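Local coordinates for iron Transport-associated domain protein (Bacillus anthracis, PDB 4H8Q), which binds heme through a NEAT domain and belongs to a hemophore that extracts heme from methemoglobin, probably to supply iron, at residues A[53-59]-A[86-92]; A[67-73]-A[101-105]; A[92-98]-A[122-127]. The protein carries 1 engineered substitution. One frame throughout, in Å; residues are numbered along the deposited sequence.

Contact 1: A[53-59]-A[86-92]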
loop_
_atom_site.group_PDB
_atom_site.type_symbol
_atom_site.label_atom_id
_atom_site.label_comp_id
_atom_site.label_asym_id
_atom_site.label_seq_id
_atom_site.Cartn_x
_atom_site.Cartn_y
_atom_site.Cartn_z
ATOM N N ALA A 53 3.558 -3.792 5.927
ATOM C CA ALA A 53 2.622 -4.825 5.518
ATOM C C ALA A 53 1.231 -4.222 5.498
ATOM O O ALA A 53 0.723 -3.758 6.520
ATOM C CB ALA A 53 2.678 -6.013 6.474
ATOM N N MET A 54 0.621 -4.235 4.319
ATOM C CA MET A 54 -0.641 -3.540 4.088
ATOM C C MET A 54 -1.687 -4.504 3.551
ATOM O O MET A 54 -1.408 -5.265 2.624
ATOM C CB MET A 54 -0.420 -2.435 3.055
ATOM C CG MET A 54 -1.655 -1.616 2.768
ATOM S SD MET A 54 -1.264 -0.267 1.647
ATOM C CE MET A 54 -0.007 0.597 2.577
ATOM N N THR A 55 -2.887 -4.463 4.123
ATOM C CA THR A 55 -3.996 -5.279 3.647
ATOM C C THR A 55 -4.768 -4.581 2.526
ATOM O O THR A 55 -5.189 -3.421 2.667
ATOM C CB THR A 55 -4.962 -5.625 4.796
ATOM O OG1 THR A 55 -4.259 -6.389 5.789
ATOM C CG2 THR A 55 -6.148 -6.430 4.278
ATOM N N LEU A 56 -4.937 -5.296 1.417
ATOM C CA LEU A 56 -5.764 -4.839 0.302
ATOM C C LEU A 56 -7.120 -5.524 0.369
ATOM O O LEU A 56 -7.202 -6.752 0.518
ATOM C CB LEU A 56 -5.098 -5.197 -1.026
ATOM C CG LEU A 56 -3.701 -4.630 -1.284
ATOM C CD1 LEU A 56 -3.124 -5.144 -2.586
ATOM C CD2 LEU A 56 -3.753 -3.116 -1.303
ATOM N N LYS A 57 -8.182 -4.731 0.266
ATOM C CA LYS A 57 -9.536 -5.265 0.181
ATOM C C LYS A 57 -9.935 -5.432 -1.282
ATOM O O LYS A 57 -9.261 -4.924 -2.172
ATOM C CB LYS A 57 -10.504 -4.344 0.919
ATOM C CG LYS A 57 -10.213 -4.282 2.419
ATOM C CD LYS A 57 -10.414 -2.892 3.002
ATOM C CE LYS A 57 -11.865 -2.515 3.084
ATOM N NZ LYS A 57 -12.031 -1.191 3.756
ATOM N N ASN A 58 -11.019 -6.164 -1.531
ATOM C CA ASN A 58 -11.392 -6.531 -2.898
ATOM C C ASN A 58 -10.194 -7.016 -3.699
ATOM O O ASN A 58 -9.969 -6.596 -4.840
ATOM C CB ASN A 58 -12.091 -5.365 -3.600
ATOM C CG ASN A 58 -13.488 -5.136 -3.068
ATOM O OD1 ASN A 58 -13.692 -4.344 -2.149
ATOM N ND2 ASN A 58 -14.451 -5.855 -3.620
ATOM N N SER A 59 -9.432 -7.926 -3.095
ATOM C CA SER A 59 -8.162 -8.383 -3.648
ATOM C C SER A 59 -8.267 -8.856 -5.100
ATOM O O SER A 59 -7.402 -8.566 -5.926
ATOM C CB SER A 59 -7.594 -9.515 -2.771
ATOM O OG SER A 59 -6.382 -10.018 -3.309
ATOM N N ASN A 86 -11.533 -12.385 0.581
ATOM C CA ASN A 86 -11.114 -11.641 -0.604
ATOM C C ASN A 86 -10.222 -10.466 -0.203
ATOM O O ASN A 86 -10.468 -9.321 -0.584
ATOM C CB ASN A 86 -12.326 -11.145 -1.393
ATOM C CG ASN A 86 -11.945 -10.547 -2.747
ATOM O OD1 ASN A 86 -10.892 -10.852 -3.300
ATOM N ND2 ASN A 86 -12.830 -9.704 -3.293
ATOM N N THR A 87 -9.198 -10.762 0.589
ATOM C CA THR A 87 -8.186 -9.773 0.943
ATOM C C THR A 87 -6.816 -10.398 0.760
ATOM O O THR A 87 -6.687 -11.621 0.661
ATOM C CB THR A 87 -8.311 -9.309 2.408
ATOM O OG1 THR A 87 -8.133 -10.438 3.278
ATOM C CG2 THR A 87 -9.666 -8.656 2.670
ATOM N N ARG A 88 -5.784 -9.564 0.690
ATOM C CA ARG A 88 -4.428 -10.082 0.738
ATOM C C ARG A 88 -3.518 -9.063 1.395
ATOM O O ARG A 88 -3.864 -7.893 1.496
ATOM C CB ARG A 88 -3.911 -10.442 -0.648
ATOM C CG ARG A 88 -3.540 -9.260 -1.547
ATOM C CD ARG A 88 -3.080 -9.824 -2.875
ATOM N NE ARG A 88 -2.593 -8.845 -3.848
ATOM C CZ ARG A 88 -3.369 -8.251 -4.758
ATOM N NH1 ARG A 88 -4.676 -8.480 -4.775
ATOM N NH2 ARG A 88 -2.840 -7.412 -5.635
ATOM N N VAL A 89 -2.364 -9.526 1.861
ATOM C CA VAL A 89 -1.409 -8.641 2.503
ATOM C C VAL A 89 -0.174 -8.525 1.624
ATOM O O VAL A 89 0.409 -9.534 1.204
ATOM C CB VAL A 89 -1.010 -9.158 3.910
ATOM C CG1 VAL A 89 0.013 -8.205 4.553
ATOM C CG2 VAL A 89 -2.238 -9.281 4.782
ATOM N N VAL A 90 0.219 -7.288 1.328
ATOM C CA VAL A 90 1.414 -7.036 0.529
ATOM C C VAL A 90 2.459 -6.343 1.393
ATOM O O VAL A 90 2.126 -5.630 2.345
ATOM C CB VAL A 90 1.110 -6.211 -0.755
ATOM C CG1 VAL A 90 0.127 -6.969 -1.659
ATOM C CG2 VAL A 90 0.564 -4.829 -0.401
ATOM N N GLU A 91 3.724 -6.565 1.071
ATOM C CA GLU A 91 4.810 -6.035 1.884
ATOM C C GLU A 91 5.811 -5.313 1.005
ATOM O O GLU A 91 6.145 -5.782 -0.082
ATOM C CB GLU A 91 5.500 -7.188 2.604
ATOM C CG GLU A 91 6.709 -6.801 3.415
ATOM C CD GLU A 91 7.422 -8.032 3.952
ATOM O OE1 GLU A 91 8.263 -8.603 3.216
ATOM O OE2 GLU A 91 7.121 -8.434 5.098
ATOM N N PHE A 92 6.276 -4.164 1.473
ATOM C CA PHE A 92 7.231 -3.363 0.720
ATOM C C PHE A 92 8.024 -2.493 1.675
ATOM O O PHE A 92 7.628 -2.285 2.823
ATOM C CB PHE A 92 6.522 -2.493 -0.333
ATOM C CG PHE A 92 5.427 -1.620 0.231
ATOM C CD1 PHE A 92 5.720 -0.371 0.750
ATOM C CD2 PHE A 92 4.108 -2.054 0.245
ATOM C CE1 PHE A 92 4.716 0.433 1.265
ATOM C CE2 PHE A 92 3.100 -1.256 0.757
ATOM C CZ PHE A 92 3.409 -0.010 1.272
HETATM O O HOH W 1 -13.177 -8.132 -5.533
HETATM O O HOH W 2 -12.516 -7.501 0.667
#
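The guanidinium group of R88 carries CD1 of L56 over the centre of one face, 3.7 Å above its plane, and meets S59 at its edge. There NH1 donates to the hydroxyl of S59, with R88 NH1 2.7 Å from S59 OG; the acceptor lies in the guanidinium plane, and the N-H points at it with an angle of 156°. A second, weak bond runs from the same nitrogen to S59 O, while NH2 donates to I62 O, so bonds at both terminal nitrogens fix the rotation of the group. CG of R88 sits between the backbone N and the carbonyl carbon (chi1 74°), and the extended chain beyond it brings the head to S59. The F92 ring is approached at its edge, where M54 CE stands 3.7 Å from F92 CZ. Between these two flat groups, L56 CD1 packs 3.8 Å from V90 CG1 on the buried face of M54, L56, R88 and V90. The other face holds A53, T55 and V89, with A53 CB 3.9 Å from V89 CG1. Backbone bonds join M54 with V90 and L56 with R88 in both directions. Beyond the paired strands the chain is still held: S59 N donates to N86 O at 3.1 Å, from above the carbonyl plane, and two waters bridge N58 to N86. N86 OD1 accepts from E60 N. N86 and T87 both face D82, a G1 beta bulge where strand 87-94 begins, and the N58 side chain comes within about 5 Å of the heme, nearest atoms. This is regular antiparallel pairing inside the closed beta barrel of a NEAT domain, its end tied to the chain beside the heme pocket.

Contact 2: A[67-73]-A[101-105]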
loop_
_atom_site.group_PDB
_atom_site.type_symbol
_atom_site.label_atom_id
_atom_site.label_comp_id
_atom_site.label_asym_id
_atom_site.label_seq_id
_atom_site.Cartn_x
_atom_site.Cartn_y
_atom_site.Cartn_z
ATOM N N THR A 67 5.444 -0.409 -5.673
ATOM C CA THR A 67 5.913 0.787 -4.997
ATOM C C THR A 67 7.291 1.158 -5.522
ATOM O O THR A 67 7.995 0.316 -6.083
ATOM C CB THR A 67 5.956 0.615 -3.467
ATOM O OG1 THR A 67 6.890 -0.416 -3.119
ATOM C CG2 THR A 67 4.586 0.243 -2.934
ATOM N N GLU A 68 7.660 2.422 -5.361
ATOM C CA GLU A 68 8.939 2.897 -5.882
ATOM C C GLU A 68 10.073 2.364 -5.027
ATOM O O GLU A 68 10.048 2.486 -3.801
ATOM C CB GLU A 68 8.986 4.427 -5.929
ATOM C CG GLU A 68 10.289 4.976 -6.525
ATOM C CD GLU A 68 10.152 6.387 -7.077
ATOM O OE1 GLU A 68 9.229 7.115 -6.658
ATOM O OE2 GLU A 68 10.974 6.769 -7.937
ATOM N N LYS A 69 11.058 1.772 -5.688
ATOM C CA LYS A 69 12.214 1.197 -5.017
ATOM C C LYS A 69 13.437 1.400 -5.899
ATOM O O LYS A 69 13.469 0.930 -7.039
ATOM C CB LYS A 69 11.988 -0.297 -4.773
ATOM C CG LYS A 69 13.191 -1.035 -4.194
ATOM C CD LYS A 69 12.984 -2.543 -4.249
ATOM C CE LYS A 69 14.181 -3.298 -3.687
ATOM N NZ LYS A 69 14.409 -3.000 -2.243
ATOM N N ASN A 70 14.432 2.111 -5.377
ATOM C CA ASN A 70 15.674 2.340 -6.108
ATOM C C ASN A 70 15.434 2.924 -7.497
ATOM O O ASN A 70 15.881 2.364 -8.500
ATOM C CB ASN A 70 16.480 1.042 -6.219
ATOM C CG ASN A 70 16.893 0.490 -4.864
ATOM O OD1 ASN A 70 17.215 1.245 -3.943
ATOM N ND2 ASN A 70 16.883 -0.833 -4.736
ATOM N N GLY A 71 14.713 4.041 -7.548
ATOM C CA GLY A 71 14.459 4.737 -8.797
ATOM C C GLY A 71 13.613 3.973 -9.803
ATOM O O GLY A 71 13.478 4.394 -10.952
ATOM N N GLY A 72 13.048 2.846 -9.379
ATOM C CA GLY A 72 12.174 2.066 -10.234
ATOM C C GLY A 72 10.949 1.600 -9.466
ATOM O O GLY A 72 10.839 1.837 -8.267
ATOM N N PHE A 73 10.024 0.941 -10.152
ATOM C CA PHE A 73 8.862 0.370 -9.471
ATOM C C PHE A 73 8.931 -1.146 -9.411
ATOM O O PHE A 73 9.269 -1.810 -10.396
ATOM C CB PHE A 73 7.551 0.846 -10.110
ATOM C CG PHE A 73 7.247 2.284 -9.820
ATOM C CD1 PHE A 73 6.424 2.634 -8.758
ATOM C CD2 PHE A 73 7.823 3.288 -10.574
ATOM C CE1 PHE A 73 6.169 3.965 -8.464
ATOM C CE2 PHE A 73 7.570 4.623 -10.291
ATOM C CZ PHE A 73 6.739 4.960 -9.240
ATOM N N LEU A 101 5.233 8.164 -0.608
ATOM C CA LEU A 101 5.787 7.027 -1.326
ATOM C C LEU A 101 4.975 6.835 -2.591
ATOM O O LEU A 101 3.752 6.719 -2.528
ATOM C CB LEU A 101 5.711 5.774 -0.453
ATOM C CG LEU A 101 6.155 4.461 -1.104
ATOM C CD1 LEU A 101 7.637 4.500 -1.524
ATOM C CD2 LEU A 101 5.894 3.301 -0.160
ATOM N N ASN A 102 5.638 6.839 -3.743
ATOM C CA ASN A 102 4.944 6.613 -5.002
ATOM C C ASN A 102 4.587 5.149 -5.182
ATOM O O ASN A 102 5.386 4.262 -4.877
ATOM C CB ASN A 102 5.792 7.069 -6.183
ATOM C CG ASN A 102 5.986 8.566 -6.213
ATOM O OD1 ASN A 102 5.059 9.332 -5.934
ATOM N ND2 ASN A 102 7.198 8.996 -6.554
ATOM N N ALA A 103 3.385 4.899 -5.690
ATOM C CA ALA A 103 2.950 3.536 -5.956
ATOM C C ALA A 103 2.129 3.502 -7.235
ATOM O O ALA A 103 1.724 4.544 -7.757
ATOM C CB ALA A 103 2.138 2.995 -4.785
ATOM N N LYS A 104 1.908 2.300 -7.743
ATOM C CA LYS A 104 1.119 2.096 -8.947
ATOM C C LYS A 104 0.167 0.958 -8.665
ATOM O O LYS A 104 0.495 0.022 -7.925
ATOM C CB LYS A 104 2.016 1.702 -10.117
ATOM C CG LYS A 104 2.888 2.839 -10.639
ATOM C CD LYS A 104 3.904 2.327 -11.644
ATOM C CE LYS A 104 4.664 3.479 -12.286
ATOM N NZ LYS A 104 3.746 4.342 -13.096
ATOM N N VAL A 105 -1.018 1.034 -9.252
ATOM C CA VAL A 105 -2.020 -0.006 -9.055
ATOM C C VAL A 105 -2.694 -0.321 -10.390
ATOM O O VAL A 105 -2.916 0.575 -11.208
ATOM C CB VAL A 105 -3.058 0.405 -7.972
ATOM C CG1 VAL A 105 -3.902 1.621 -8.422
ATOM C CG2 VAL A 105 -3.936 -0.779 -7.589
HETATM O O HOH W 3 8.539 7.316 -3.808
#
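T67 and A103 form the non-hydrogen-bonded antiparallel pair where strand 62-69 meets strand 101-109 in the NEAT barrel; the chain then reverses through a type I' turn from K69 to G72, and F73 on the next strand also reaches 101-105. The backbones are tied by E68 N, which donates to N102 O at 3.0 Å. Next to this bond the side chain of E68, extended with CG opposite its backbone N (chi1 -178°), runs beside that of N102 in the same direction, and N102 ND2 donates to E68 OE1 at 2.8 Å. That bond is nearly straight (164°), lies close to the amide plane of N102 and meets the oxygen nearly along its C-O axis. A water adds a second bond to E68 OE1 and accepts from N102 N. The F73 ring stands between two aliphatic groups: K104 CE lies over the centre of one face, 3.6 Å from the centroid, and E68 CB sits toward the rim of the other. The K104 and F73 side chains cross at about a right angle, and F73 CZ also touches N102 CB at 3.8 Å. K104 NZ is 4.9 Å from the F73 centroid, 14° off the normal, a longer-range cation-pi contact. Since NZ also forms a salt bridge with D119, the ring probably acts on the lysine chiefly through the CH-pi contact of CE, with a weaker cation-pi share.

Contact 3: A[92-98]-A[122-127]; sequences FEANDLF and IQFDPT
F98 turns its CG anti to the carbonyl carbon (chi1 -64°), which swings the ring back to P126, although its CB points away from that segment. P126 CG then lies over one face of the ring, 3.9 Å from the F98 centroid and 21° off its normal, a CH-pi contact offset toward the rim, with T127 CG2 beside the ring edge. F124 adopts a similar first torsion (chi1 -57°), and its ring enters the barrel interior, with I122 CG2 over one face near the rim. F124 CZ and F92 CE1 meet edge to edge at 4.2 Å. The I122 side chain points head-on toward F92, with I122 CD1 4.0 Å from F92 CZ, while I18 and F20 of strand 14-24 add to the packing on F124. At the outer end, L97 CB lies 3.9 Å from P126 CG, and L97 O is only 3.3 Å from F124 CB. A water links the two segments here: it accepts from F124 N at 2.8 Å and from Q123 NE2, and lies 2.8 Å from L97 O, to which it can donate. The other end of the Q123 amide, OE1, takes a bond from K100 NZ. Each segment also braces itself, as D96 OD1 accepts from F98 N and D125 OD1 from T127 N in two Asx turns; T127 OG1 donates to the latter oxygen as well. With the strand axes 11.4 Å apart, this is not sheet pairing: apolar side chains fill the space between walls of the barrel, and a water satisfies F124 N where the two segments come closest near the surface.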
loop_
_atom_site.group_PDB
_atom_site.type_symbol
_atom_site.label_atom_id
_atom_site.label_comp_id
_atom_site.label_asym_id
_atom_site.label_seq_id
_atom_site.Cartn_x
_atom_site.Cartn_y
_atom_site.Cartn_z
ATOM N N PHE A 92 6.276 -4.164 1.473
ATOM C CA PHE A 92 7.231 -3.363 0.720
ATOM C C PHE A 92 8.024 -2.493 1.675
ATOM O O PHE A 92 7.628 -2.285 2.823
ATOM C CB PHE A 92 6.522 -2.493 -0.333
ATOM C CG PHE A 92 5.427 -1.620 0.231
ATOM C CD1 PHE A 92 5.720 -0.371 0.750
ATOM C CD2 PHE A 92 4.108 -2.054 0.245
ATOM C CE1 PHE A 92 4.716 0.433 1.265
ATOM C CE2 PHE A 92 3.100 -1.256 0.757
ATOM C CZ PHE A 92 3.409 -0.010 1.272
ATOM N N GLU A 93 9.152 -1.991 1.193
ATOM C CA GLU A 93 10.035 -1.175 2.003
ATOM C C GLU A 93 9.634 0.287 1.947
ATOM O O GLU A 93 9.172 0.788 0.914
ATOM C CB GLU A 93 11.475 -1.322 1.507
ATOM C CG GLU A 93 12.407 -2.021 2.463
ATOM C CD GLU A 93 13.850 -1.944 2.002
ATOM O OE1 GLU A 93 14.251 -2.788 1.170
ATOM O OE2 GLU A 93 14.576 -1.033 2.463
ATOM N N ALA A 94 9.790 0.965 3.076
ATOM C CA ALA A 94 9.651 2.408 3.118
ATOM C C ALA A 94 10.954 2.954 3.681
ATOM O O ALA A 94 11.691 2.242 4.363
ATOM C CB ALA A 94 8.476 2.803 3.986
ATOM N N ASN A 95 11.261 4.202 3.368
ATOM C CA ASN A 95 12.458 4.819 3.912
ATOM C C ASN A 95 12.056 5.874 4.923
ATOM O O ASN A 95 12.006 5.619 6.126
ATOM C CB ASN A 95 13.299 5.434 2.792
ATOM C CG ASN A 95 13.432 4.510 1.589
ATOM O OD1 ASN A 95 12.640 4.583 0.646
ATOM N ND2 ASN A 95 14.431 3.631 1.620
ATOM N N ASP A 96 11.755 7.060 4.413
ATOM C CA ASP A 96 11.304 8.160 5.235
ATOM C C ASP A 96 9.793 8.044 5.403
ATOM O O ASP A 96 9.039 8.274 4.456
ATOM C CB ASP A 96 11.659 9.479 4.541
ATOM C CG ASP A 96 11.310 10.694 5.367
ATOM O OD1 ASP A 96 10.674 10.542 6.430
ATOM O OD2 ASP A 96 11.673 11.818 4.947
ATOM N N LEU A 97 9.348 7.695 6.606
ATOM C CA LEU A 97 7.917 7.553 6.876
ATOM C C LEU A 97 7.153 8.878 6.797
ATOM O O LEU A 97 5.920 8.896 6.828
ATOM C CB LEU A 97 7.691 6.916 8.246
ATOM C CG LEU A 97 8.264 5.514 8.430
ATOM C CD1 LEU A 97 8.073 5.061 9.863
ATOM C CD2 LEU A 97 7.613 4.539 7.459
ATOM N N PHE A 98 7.878 9.988 6.708
ATOM C CA PHE A 98 7.229 11.290 6.600
ATOM C C PHE A 98 7.138 11.779 5.153
ATOM O O PHE A 98 6.494 12.794 4.866
ATOM C CB PHE A 98 7.932 12.321 7.491
ATOM C CG PHE A 98 7.835 12.008 8.954
ATOM C CD1 PHE A 98 8.813 11.256 9.581
ATOM C CD2 PHE A 98 6.752 12.447 9.696
ATOM C CE1 PHE A 98 8.717 10.960 10.927
ATOM C CE2 PHE A 98 6.652 12.156 11.044
ATOM C CZ PHE A 98 7.632 11.412 11.659
ATOM N N ILE A 122 1.328 7.157 -1.302
ATOM C CA ILE A 122 0.973 6.771 0.050
ATOM C C ILE A 122 1.604 7.762 1.015
ATOM O O ILE A 122 2.807 8.026 0.942
ATOM C CB ILE A 122 1.472 5.349 0.372
ATOM C CG1 ILE A 122 0.775 4.343 -0.548
ATOM C CG2 ILE A 122 1.202 5.014 1.836
ATOM C CD1 ILE A 122 1.434 2.951 -0.591
ATOM N N GLN A 123 0.795 8.317 1.910
ATOM C CA GLN A 123 1.316 9.194 2.954
ATOM C C GLN A 123 1.066 8.563 4.309
ATOM O O GLN A 123 -0.078 8.384 4.712
ATOM C CB GLN A 123 0.670 10.580 2.900
ATOM C CG GLN A 123 1.253 11.548 3.918
ATOM C CD GLN A 123 2.236 12.523 3.290
ATOM O OE1 GLN A 123 1.837 13.448 2.579
ATOM N NE2 GLN A 123 3.527 12.315 3.540
ATOM N N PHE A 124 2.150 8.213 4.994
ATOM C CA PHE A 124 2.070 7.692 6.349
ATOM C C PHE A 124 1.986 8.853 7.324
ATOM O O PHE A 124 2.464 9.955 7.032
ATOM C CB PHE A 124 3.296 6.833 6.672
ATOM C CG PHE A 124 3.493 5.684 5.721
ATOM C CD1 PHE A 124 4.365 5.793 4.659
ATOM C CD2 PHE A 124 2.790 4.498 5.896
ATOM C CE1 PHE A 124 4.541 4.746 3.772
ATOM C CE2 PHE A 124 2.964 3.441 5.015
ATOM C CZ PHE A 124 3.843 3.568 3.958
ATOM N N ASP A 125 1.374 8.607 8.480
ATOM C CA ASP A 125 1.349 9.599 9.549
ATOM C C ASP A 125 1.723 8.939 10.868
ATOM O O ASP A 125 0.851 8.501 11.618
ATOM C CB ASP A 125 -0.027 10.261 9.647
ATOM C CG ASP A 125 -0.062 11.375 10.679
ATOM O OD1 ASP A 125 0.960 11.587 11.362
ATOM O OD2 ASP A 125 -1.116 12.031 10.812
ATOM N N PRO A 126 3.032 8.854 11.150
ATOM C CA PRO A 126 3.551 8.148 12.326
ATOM C C PRO A 126 2.981 8.680 13.631
ATOM O O PRO A 126 2.926 7.942 14.616
ATOM C CB PRO A 126 5.052 8.429 12.262
ATOM C CG PRO A 126 5.321 8.628 10.814
ATOM C CD PRO A 126 4.120 9.366 10.299
ATOM N N THR A 127 2.548 9.937 13.629
ATOM C CA THR A 127 2.089 10.595 14.847
ATOM C C THR A 127 0.625 10.297 15.166
ATOM O O THR A 127 0.163 10.541 16.282
ATOM C CB THR A 127 2.281 12.134 14.764
ATOM O OG1 THR A 127 1.229 12.715 13.985
ATOM C CG2 THR A 127 3.614 12.476 14.132
HETATM O O HOH W 4 4.529 9.565 4.482
#

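Overall arrangement
All three contacts belong to one antiparallel barrel but join it differently. Contact 1 is ladder pairing of neighbouring strands, contact 2 a shorter pairing with a surface cluster of charged and aromatic groups, and contact 3 packing between strands that are not neighbours. Strand 87-94 serves contacts 1 and 3, which share F92; its ring also touches L101 of contact 2, and M54 CE lies 4.2 Å from I122 CD1, so the three meet in the hydrophobic interior. Contacts 2 and 3 are further tied by the backbone, L101 O to I122 N. Heme lies toward N58 in contact 1 and V105 in contact 2, whereas the turns of contact 3 face solvent.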